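Hypothetical 11.0 kDa protein (Sulfolobus virus 1, PDB 1TBX) probably acts as a homodimeric winged-helix transcription factor that recognises a palindromic or pseudo-palindromic DNA target. Local coordinates at residues A[27-32]-A[36-41]; A[56-59]-A[64-67]. One frame throughout, in Å; residues are numbered along the deposited sequence.

How the interactions relate
The chain builds interaction 1 first and interaction 2 afterwards, with helix 40-52 leading from one to the other. Interaction 1 fastens helix 25-33 to the turn and first residues of helix 40-52, the helix-turn-helix part of the winged-helix domain. Interaction 2 pairs strands 56-61 and 64-69, the antiparallel hairpin that forms the wing. Their centres lie about 15 Å apart, yet the two contacts meet where Leu-28 CD2 packs on Leu-67 CD1 at 3.7 Å, so helix 25-33 packs directly on the hairpin. In winged-helix proteins generally, recognition helix and wing are the parts that commonly approach DNA, and helix 40-52 probably plays the former role here.

Interaction 1 (A[27-32]-A[36-41]); sequences DLYKKV and FPMSTA
The carbonyl oxygen of Met-38 takes a hydrogen bond from the phenol of Tyr-29, OH to O at 2.8 Å, and this bond ties the turn of a helix-turn-helix to the helix before it. Helix 25-33 supplies Tyr-29, the turn supplies Met-38, and helix 40-52, probably the recognition helix, starts just beyond. With CG anti to the backbone N (chi1 172°), the tyrosine reaches across to the turn, and Met-38 O lies at the edge of the tyrosine ring. The hydroxyl stands 19° from the plane of that carbonyl. On the same ring, the methyl CG2 of Thr-40 comes obliquely to CE2, 3.7 Å away, while Phe-43 of helix 40-52 meets the Tyr-29 ring edge-to-face.

At the C-terminal end of helix 25-33 a second bond ties the last turn to the residues after it: Phe-36 N gives its hydrogen to Val-32 O at 2.8 Å, with a nearly straight N-H...O angle of 171°. The Phe-36 ring then leads off toward Tyr-16 and Ile-84, joining the turn to helices 9-17 and 71-94.

Ser-39 is the N-cap residue of helix 40-52, its OG hydrogen-bonded to Thr-42 N. Beside the two cross-segment hydrogen bonds, Val-32 and Met-38 make an apolar contact. Met-38, a selenomethionine in this crystal, has its CG between the backbone N and the carbonyl carbon, and the chain bends again further out toward Phe-43 and Ala-46. The selenium passes obliquely by Val-32, with SE 3.7 Å from the methyl CG1.

Interaction 2 (A[56-59]-A[64-67]); sequences VKER and EKRL
Glu-58 and Leu-67 face each other as a non-hydrogen-bonded pair in the antiparallel hairpin that makes the wing, and the glutamate can be followed outward over its neighbours. Its CB lies 3.7 Å from Leu-67 CD2. With CG anti to the backbone N (chi1 -179°) and the chain extended beyond it, the side chain runs on across the opposite strand: CG passes 3.5 Å from Arg-66 O, and CD comes 4.0 Å from Leu-67 CD2. At the tip, OE1 rests 3.7 Å from Lys-65 CB and takes part in a hydrogen bond with Thr-25 OG1, while OE2 makes a long, weak ion pair with Lys-47. Two residues before Glu-58, Val-56 CG1 approaches the same leucine methyl, and Leu-14 and Leu-17 of helix 9-17 touch Val-56.

The next pair, Arg-59 with Arg-66, is the hydrogen-bonded one, and its side chains occupy the other face of the sheet. Arg-59 N bonds to Arg-66 O at 2.9 Å, and Arg-66 N returns a bond to Arg-59 O at 2.7 Å. Arg-66 runs extended from CG to NE, where NE bonds to the carbonyl of Glu-61 and NH2 to that of Arg-62. The chemistry is thus split: backbone bonds set the register, Leu-67 and Val-56 turn to the protein core, and the glutamate's polar tip ties the wing to the start of helix 25-33.

Interaction 1 (A[27-32]-A[36-41])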
loop_
_atom_site.group_PDB
_atom_site.type_symbol
_atom_site.label_atom_id
_atom_site.label_comp_id
_atom_site.label_asym_id
_atom_site.label_seq_id
_atom_site.Cartn_x
_atom_site.Cartn_y
_atom_site.Cartn_z
ATOM N N ASP A 27 -7.856 2.765 20.877
ATOM C CA ASP A 27 -7.162 1.482 20.956
ATOM C C ASP A 27 -6.689 1.017 19.607
ATOM O O ASP A 27 -5.636 0.380 19.526
ATOM C CB ASP A 27 -7.983 0.386 21.620
ATOM C CG ASP A 27 -8.146 0.639 23.081
ATOM O OD1 ASP A 27 -7.261 1.362 23.613
ATOM O OD2 ASP A 27 -9.127 0.221 23.755
ATOM N N LEU A 28 -7.456 1.313 18.550
ATOM C CA LEU A 28 -7.003 0.954 17.213
ATOM C C LEU A 28 -5.739 1.738 16.931
ATOM O O LEU A 28 -4.787 1.194 16.411
ATOM C CB LEU A 28 -8.047 1.207 16.129
ATOM C CG LEU A 28 -7.532 0.880 14.705
ATOM C CD1 LEU A 28 -7.352 -0.649 14.479
ATOM C CD2 LEU A 28 -8.341 1.504 13.542
ATOM N N TYR A 29 -5.715 3.001 17.324
ATOM C CA TYR A 29 -4.502 3.735 17.219
ATOM C C TYR A 29 -3.314 3.075 17.933
ATOM O O TYR A 29 -2.236 2.982 17.341
ATOM C CB TYR A 29 -4.666 5.126 17.767
ATOM C CG TYR A 29 -3.319 5.793 17.824
ATOM C CD1 TYR A 29 -2.593 6.029 16.657
ATOM C CD2 TYR A 29 -2.735 6.103 19.019
ATOM C CE1 TYR A 29 -1.371 6.624 16.699
ATOM C CE2 TYR A 29 -1.502 6.730 19.073
ATOM C CZ TYR A 29 -0.835 6.974 17.910
ATOM O OH TYR A 29 0.391 7.532 17.941
ATOM N N LYS A 30 -3.479 2.659 19.193
ATOM C CA LYS A 30 -2.377 2.028 19.915
ATOM C C LYS A 30 -1.806 0.829 19.170
ATOM O O LYS A 30 -0.596 0.653 19.066
ATOM C CB LYS A 30 -2.807 1.592 21.280
ATOM C CG LYS A 30 -2.863 2.722 22.236
ATOM C CD LYS A 30 -3.740 2.336 23.373
ATOM C CE LYS A 30 -2.852 2.140 24.598
ATOM N NZ LYS A 30 -3.367 1.101 25.542
ATOM N N LYS A 31 -2.687 0.032 18.623
ATOM C CA LYS A 31 -2.337 -1.197 17.953
ATOM C C LYS A 31 -1.535 -0.935 16.663
ATOM O O LYS A 31 -0.488 -1.546 16.436
ATOM C CB LYS A 31 -3.643 -1.874 17.582
ATOM C CG LYS A 31 -3.544 -3.304 17.271
ATOM C CD LYS A 31 -4.940 -3.918 17.300
ATOM C CE LYS A 31 -5.398 -4.189 18.720
ATOM N NZ LYS A 31 -4.875 -5.489 19.204
ATOM N N VAL A 32 -2.066 -0.051 15.819
ATOM C CA VAL A 32 -1.452 0.342 14.569
ATOM C C VAL A 32 -0.061 0.858 14.905
ATOM O O VAL A 32 0.968 0.392 14.366
ATOM C CB VAL A 32 -2.301 1.438 13.842
ATOM C CG1 VAL A 32 -1.507 2.194 12.812
ATOM C CG2 VAL A 32 -3.520 0.809 13.161
ATOM N N PHE A 36 3.412 0.035 13.088
ATOM C CA PHE A 36 3.705 1.005 12.071
ATOM C C PHE A 36 3.603 2.390 12.691
ATOM O O PHE A 36 2.586 3.066 12.502
ATOM C CB PHE A 36 2.644 0.881 11.004
ATOM C CG PHE A 36 2.818 -0.304 10.155
ATOM C CD1 PHE A 36 2.045 -1.436 10.367
ATOM C CD2 PHE A 36 3.783 -0.311 9.139
ATOM C CE1 PHE A 36 2.214 -2.548 9.582
ATOM C CE2 PHE A 36 3.963 -1.419 8.359
ATOM C CZ PHE A 36 3.169 -2.554 8.575
ATOM N N PRO A 37 4.624 2.833 13.426
ATOM C CA PRO A 37 4.528 4.108 14.197
ATOM C C PRO A 37 3.978 5.283 13.374
ATOM O O PRO A 37 4.456 5.567 12.273
ATOM C CB PRO A 37 5.969 4.409 14.581
ATOM C CG PRO A 37 6.606 3.048 14.614
ATOM C CD PRO A 37 5.948 2.200 13.547
HETATM N N MSE A 38 2.923 5.912 13.864
HETATM C CA MSE A 38 2.493 7.153 13.265
HETATM C C MSE A 38 2.009 8.075 14.360
HETATM O O MSE A 38 1.856 7.668 15.530
HETATM C CB MSE A 38 1.451 6.920 12.185
HETATM C CG MSE A 38 0.036 6.897 12.656
HETATM SE SE MSE A 38 -1.074 5.687 11.586
HETATM C CE MSE A 38 -2.279 6.822 10.666
ATOM N N SER A 39 1.805 9.339 14.017
ATOM C CA SER A 39 1.320 10.243 15.038
ATOM C C SER A 39 -0.196 10.108 15.095
ATOM O O SER A 39 -0.832 9.482 14.186
ATOM C CB SER A 39 1.741 11.650 14.721
ATOM O OG SER A 39 1.071 12.172 13.593
ATOM N N THR A 40 -0.763 10.675 16.156
ATOM C CA THR A 40 -2.209 10.766 16.315
ATOM C C THR A 40 -2.764 11.717 15.253
ATOM O O THR A 40 -3.791 11.429 14.652
ATOM C CB THR A 40 -2.574 11.285 17.701
ATOM O OG1 THR A 40 -1.982 12.592 17.861
ATOM C CG2 THR A 40 -1.969 10.385 18.841
ATOM N N ALA A 41 -2.091 12.838 15.007
ATOM C CA ALA A 41 -2.472 13.663 13.863
ATOM C C ALA A 41 -2.584 12.753 12.615
ATOM O O ALA A 41 -3.677 12.611 12.032
ATOM C CB ALA A 41 -1.488 14.832 13.626
#

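Interaction 2 (A[56-59]-A[64-67])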
loop_
_atom_site.group_PDB
_atom_site.type_symbol
_atom_site.label_atom_id
_atom_site.label_comp_id
_atom_site.label_asym_id
_atom_site.label_seq_id
_atom_site.Cartn_x
_atom_site.Cartn_y
_atom_site.Cartn_z
ATOM N N VAL A 56 -15.311 3.049 6.495
ATOM C CA VAL A 56 -15.373 2.827 7.945
ATOM C C VAL A 56 -16.527 3.616 8.528
ATOM O O VAL A 56 -16.866 4.702 8.032
ATOM C CB VAL A 56 -14.064 3.317 8.601
ATOM C CG1 VAL A 56 -14.161 3.430 10.110
ATOM C CG2 VAL A 56 -12.893 2.413 8.212
ATOM N N LYS A 57 -17.132 3.077 9.582
ATOM C CA LYS A 57 -18.152 3.813 10.323
ATOM C C LYS A 57 -17.690 4.002 11.761
ATOM O O LYS A 57 -17.112 3.103 12.341
ATOM C CB LYS A 57 -19.517 3.109 10.253
ATOM C CG LYS A 57 -20.416 3.629 9.100
ATOM C CD LYS A 57 -21.481 2.593 8.587
ATOM C CE LYS A 57 -22.309 3.129 7.359
ATOM N NZ LYS A 57 -23.817 2.944 7.436
ATOM N N GLU A 58 -17.910 5.181 12.328
ATOM C CA GLU A 58 -17.618 5.355 13.733
ATOM C C GLU A 58 -18.882 5.607 14.552
ATOM O O GLU A 58 -19.585 6.587 14.289
ATOM C CB GLU A 58 -16.640 6.500 13.941
ATOM C CG GLU A 58 -16.271 6.735 15.405
ATOM C CD GLU A 58 -15.171 7.749 15.530
ATOM O OE1 GLU A 58 -14.142 7.446 16.189
ATOM O OE2 GLU A 58 -15.337 8.840 14.930
ATOM N N ARG A 59 -19.157 4.748 15.545
ATOM C CA ARG A 59 -20.287 4.946 16.482
ATOM C C ARG A 59 -19.849 5.158 17.934
ATOM O O ARG A 59 -18.842 4.596 18.387
ATOM C CB ARG A 59 -21.272 3.780 16.431
ATOM C CG ARG A 59 -21.717 3.323 15.025
ATOM C CD ARG A 59 -22.689 2.128 15.038
ATOM N NE ARG A 59 -22.138 0.947 14.372
ATOM C CZ ARG A 59 -22.633 -0.291 14.489
ATOM N NH1 ARG A 59 -23.704 -0.527 15.251
ATOM N NH2 ARG A 59 -22.063 -1.302 13.824
ATOM N N GLU A 64 -17.793 4.723 24.637
ATOM C CA GLU A 64 -16.603 4.895 23.813
ATOM C C GLU A 64 -17.031 5.170 22.355
ATOM O O GLU A 64 -18.158 4.819 21.989
ATOM C CB GLU A 64 -15.775 3.597 23.835
ATOM C CG GLU A 64 -14.398 3.607 24.516
ATOM C CD GLU A 64 -14.071 4.873 25.304
ATOM O OE1 GLU A 64 -13.778 5.930 24.666
ATOM O OE2 GLU A 64 -14.070 4.796 26.557
ATOM N N LYS A 65 -16.140 5.776 21.545
ATOM C CA LYS A 65 -16.266 5.837 20.079
ATOM C C LYS A 65 -15.538 4.633 19.450
ATOM O O LYS A 65 -14.317 4.434 19.661
ATOM C CB LYS A 65 -15.666 7.137 19.530
ATOM C CG LYS A 65 -16.608 8.344 19.538
ATOM C CD LYS A 65 -15.889 9.647 19.849
ATOM C CE LYS A 65 -16.879 10.799 20.079
ATOM N NZ LYS A 65 -16.431 11.891 21.071
ATOM N N ARG A 66 -16.281 3.845 18.667
ATOM C CA ARG A 66 -15.781 2.586 18.104
ATOM C C ARG A 66 -15.891 2.558 16.615
ATOM O O ARG A 66 -16.687 3.295 16.053
ATOM C CB ARG A 66 -16.556 1.384 18.652
ATOM C CG ARG A 66 -16.516 1.343 20.158
ATOM C CD ARG A 66 -17.349 0.251 20.797
ATOM N NE ARG A 66 -17.378 0.470 22.238
ATOM C CZ ARG A 66 -16.340 0.316 23.091
ATOM N NH1 ARG A 66 -15.141 -0.115 22.705
ATOM N NH2 ARG A 66 -16.525 0.572 24.375
ATOM N N LEU A 67 -15.124 1.658 16.002
ATOM C CA LEU A 67 -14.971 1.582 14.562
ATOM C C LEU A 67 -15.504 0.294 13.965
ATOM O O LEU A 67 -15.199 -0.821 14.440
ATOM C CB LEU A 67 -13.493 1.770 14.170
ATOM C CG LEU A 67 -12.946 3.110 14.683
ATOM C CD1 LEU A 67 -11.469 3.156 14.496
ATOM C CD2 LEU A 67 -13.635 4.351 14.036
#